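Local structure of translation initiation factor eIF2B subunit beta (Schizosaccharomyces pombe, 5B04) at residues S207-L212 with V277-L282. The protein serves as a component of the eIF2B complex, which catalyses the exchange of GDP for GTP on the gamma subunit of the initiation factor eIF2. Sequence-based numbering, arbitrary orientation.
Sequences SNEIIL and VNKVIL
Leu212 and Ile281 join two parallel strands at the middle of a Rossmann-like sheet, where 210-214 and 279-282 are neighbours in the order 3-2-1-4-5 and strand addition switches sides between them. Leu212 receives and gives a backbone bond: its N donates to Lys279 O (3.0 Å) and its O accepts from Ile281 N, the alternation expected of parallel strands.

Ahead of this regular pairing, Asn278 supplies the link. Its backbone N donates to Ile210 O, while its side-chain OD1 accepts Ile210 N at 3.0 Å through an in-plane lone pair, the N-H pointing almost straight at it (166°). With CG anti to its own carbonyl carbon (chi1 -66°), the short amide reaches back to the other strand and stands in for the Val277 carbonyl of a continued parallel register.

Charge gathers beside it. The carboxylate of Glu209 is stacked loosely on the Asn278 amide, planes 20° apart, its methylenes CB and CG lying nearer to OD1, and OE2 makes a long, weak salt bridge to Lys279 NZ (3.4 Å). The stronger partner of OE2 is Arg276 of the second copy of this protein, so the glutamate links the start of strand 210-214 to that subunit. A glutamine here would probably leave both Lys279 and that arginine without this countercharge.

Aliphatic side chains pack on both faces, and the beta-branched Val280, Ile211 and Ile281 suit their extended backbones. On the face of Leu212 and Val280, which helix 299-308 covers, the two lie side by side, and Val277 CG1 packs on Leu212 CB (3.6 Å). On the other, Ile211 CD1 rests on Lys279 CB, the alkyl root of a charged side chain, and Ile211 CG2 meets Ile281 CD1 at 3.7 Å.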
loop_
_atom_site.group_PDB
_atom_site.type_symbol
_atom_site.label_atom_id
_atom_site.label_comp_id
_atom_site.label_asym_id
_atom_site.label_seq_id
_atom_site.Cartn_x
_atom_site.Cartn_y
_atom_site.Cartn_z
ATOM N N SER C 207 16.805 -6.377 -6.533
ATOM C CA SER C 207 17.708 -5.281 -6.204
ATOM C C SER C 207 16.961 -4.003 -5.829
ATOM O O SER C 207 15.897 -3.709 -6.374
ATOM C CB SER C 207 18.655 -5.006 -7.374
ATOM O OG SER C 207 19.454 -6.142 -7.660
ATOM N N ASN C 208 17.532 -3.268 -4.878
ATOM C CA ASN C 208 17.029 -1.964 -4.443
ATOM C C ASN C 208 15.642 -1.995 -3.800
ATOM O O ASN C 208 15.047 -0.947 -3.554
ATOM C CB ASN C 208 17.025 -0.984 -5.619
ATOM C CG ASN C 208 18.420 -0.697 -6.140
ATOM O OD1 ASN C 208 18.943 -1.427 -6.982
ATOM N ND2 ASN C 208 19.033 0.367 -5.636
ATOM N N GLU C 209 15.133 -3.191 -3.521
ATOM C CA GLU C 209 13.899 -3.319 -2.755
ATOM C C GLU C 209 14.194 -3.135 -1.271
ATOM O O GLU C 209 15.336 -3.289 -0.836
ATOM C CB GLU C 209 13.233 -4.677 -2.998
ATOM C CG GLU C 209 12.425 -4.766 -4.283
ATOM C CD GLU C 209 11.531 -5.993 -4.324
ATOM O OE1 GLU C 209 11.819 -6.965 -3.593
ATOM O OE2 GLU C 209 10.538 -5.985 -5.082
ATOM N N ILE C 210 13.167 -2.799 -0.498
ATOM C CA ILE C 210 13.315 -2.665 0.945
ATOM C C ILE C 210 12.477 -3.715 1.666
ATOM O O ILE C 210 11.261 -3.782 1.489
ATOM C CB ILE C 210 12.914 -1.262 1.431
ATOM C CG1 ILE C 210 13.910 -0.222 0.919
ATOM C CG2 ILE C 210 12.847 -1.223 2.950
ATOM C CD1 ILE C 210 13.674 1.170 1.464
ATOM N N ILE C 211 13.140 -4.532 2.478
ATOM C CA ILE C 211 12.477 -5.636 3.161
ATOM C C ILE C 211 12.407 -5.421 4.668
ATOM O O ILE C 211 13.422 -5.165 5.315
ATOM C CB ILE C 211 13.193 -6.970 2.885
ATOM C CG1 ILE C 211 13.369 -7.175 1.380
ATOM C CG2 ILE C 211 12.426 -8.126 3.507
ATOM C CD1 ILE C 211 12.070 -7.145 0.605
ATOM N N LEU C 212 11.204 -5.525 5.223
ATOM C CA LEU C 212 11.029 -5.439 6.666
ATOM C C LEU C 212 10.931 -6.827 7.280
ATOM O O LEU C 212 10.134 -7.659 6.845
ATOM C CB LEU C 212 9.784 -4.627 7.022
ATOM C CG LEU C 212 9.446 -4.602 8.516
ATOM C CD1 LEU C 212 10.554 -3.921 9.306
ATOM C CD2 LEU C 212 8.109 -3.925 8.766
ATOM N N VAL C 277 8.420 0.374 2.543
ATOM C CA VAL C 277 8.731 -1.052 2.555
ATOM C C VAL C 277 7.964 -1.792 1.466
ATOM O O VAL C 277 6.746 -1.646 1.344
ATOM C CB VAL C 277 8.410 -1.696 3.919
ATOM C CG1 VAL C 277 8.657 -3.196 3.869
ATOM C CG2 VAL C 277 9.236 -1.056 5.020
ATOM N N ASN C 278 8.683 -2.586 0.679
ATOM C CA ASN C 278 8.073 -3.370 -0.388
ATOM C C ASN C 278 7.442 -4.658 0.124
ATOM O O ASN C 278 6.310 -4.989 -0.230
ATOM C CB ASN C 278 9.109 -3.702 -1.464
ATOM C CG ASN C 278 9.607 -2.473 -2.193
ATOM O OD1 ASN C 278 10.772 -2.094 -2.072
ATOM N ND2 ASN C 278 8.726 -1.844 -2.963
ATOM N N LYS C 279 8.182 -5.387 0.953
ATOM C CA LYS C 279 7.744 -6.697 1.418
ATOM C C LYS C 279 8.071 -6.937 2.887
ATOM O O LYS C 279 9.106 -6.496 3.386
ATOM C CB LYS C 279 8.384 -7.802 0.572
ATOM C CG LYS C 279 7.890 -7.867 -0.863
ATOM C CD LYS C 279 8.812 -8.711 -1.727
ATOM C CE LYS C 279 8.249 -8.878 -3.129
ATOM N NZ LYS C 279 7.838 -7.576 -3.722
ATOM N N VAL C 280 7.176 -7.643 3.571
ATOM C CA VAL C 280 7.441 -8.118 4.922
ATOM C C VAL C 280 7.789 -9.600 4.877
ATOM O O VAL C 280 7.031 -10.409 4.340
ATOM C CB VAL C 280 6.236 -7.897 5.860
ATOM C CG1 VAL C 280 6.267 -8.879 7.022
ATOM C CG2 VAL C 280 6.217 -6.469 6.368
ATOM N N ILE C 281 8.944 -9.951 5.429
ATOM C CA ILE C 281 9.360 -11.346 5.489
ATOM C C ILE C 281 9.535 -11.783 6.938
ATOM O O ILE C 281 10.441 -11.324 7.635
ATOM C CB ILE C 281 10.664 -11.583 4.712
ATOM C CG1 ILE C 281 10.442 -11.309 3.223
ATOM C CG2 ILE C 281 11.154 -13.006 4.918
ATOM C CD1 ILE C 281 11.658 -11.570 2.363
ATOM N N LEU C 282 8.655 -12.671 7.387
ATOM C CA LEU C 282 8.654 -13.107 8.776
ATOM C C LEU C 282 8.936 -14.594 8.921
ATOM O O LEU C 282 8.553 -15.400 8.073
ATOM C CB LEU C 282 7.313 -12.786 9.436
ATOM C CG LEU C 282 6.964 -11.318 9.673
ATOM C CD1 LEU C 282 5.664 -11.209 10.451
ATOM C CD2 LEU C 282 8.093 -10.611 10.405
#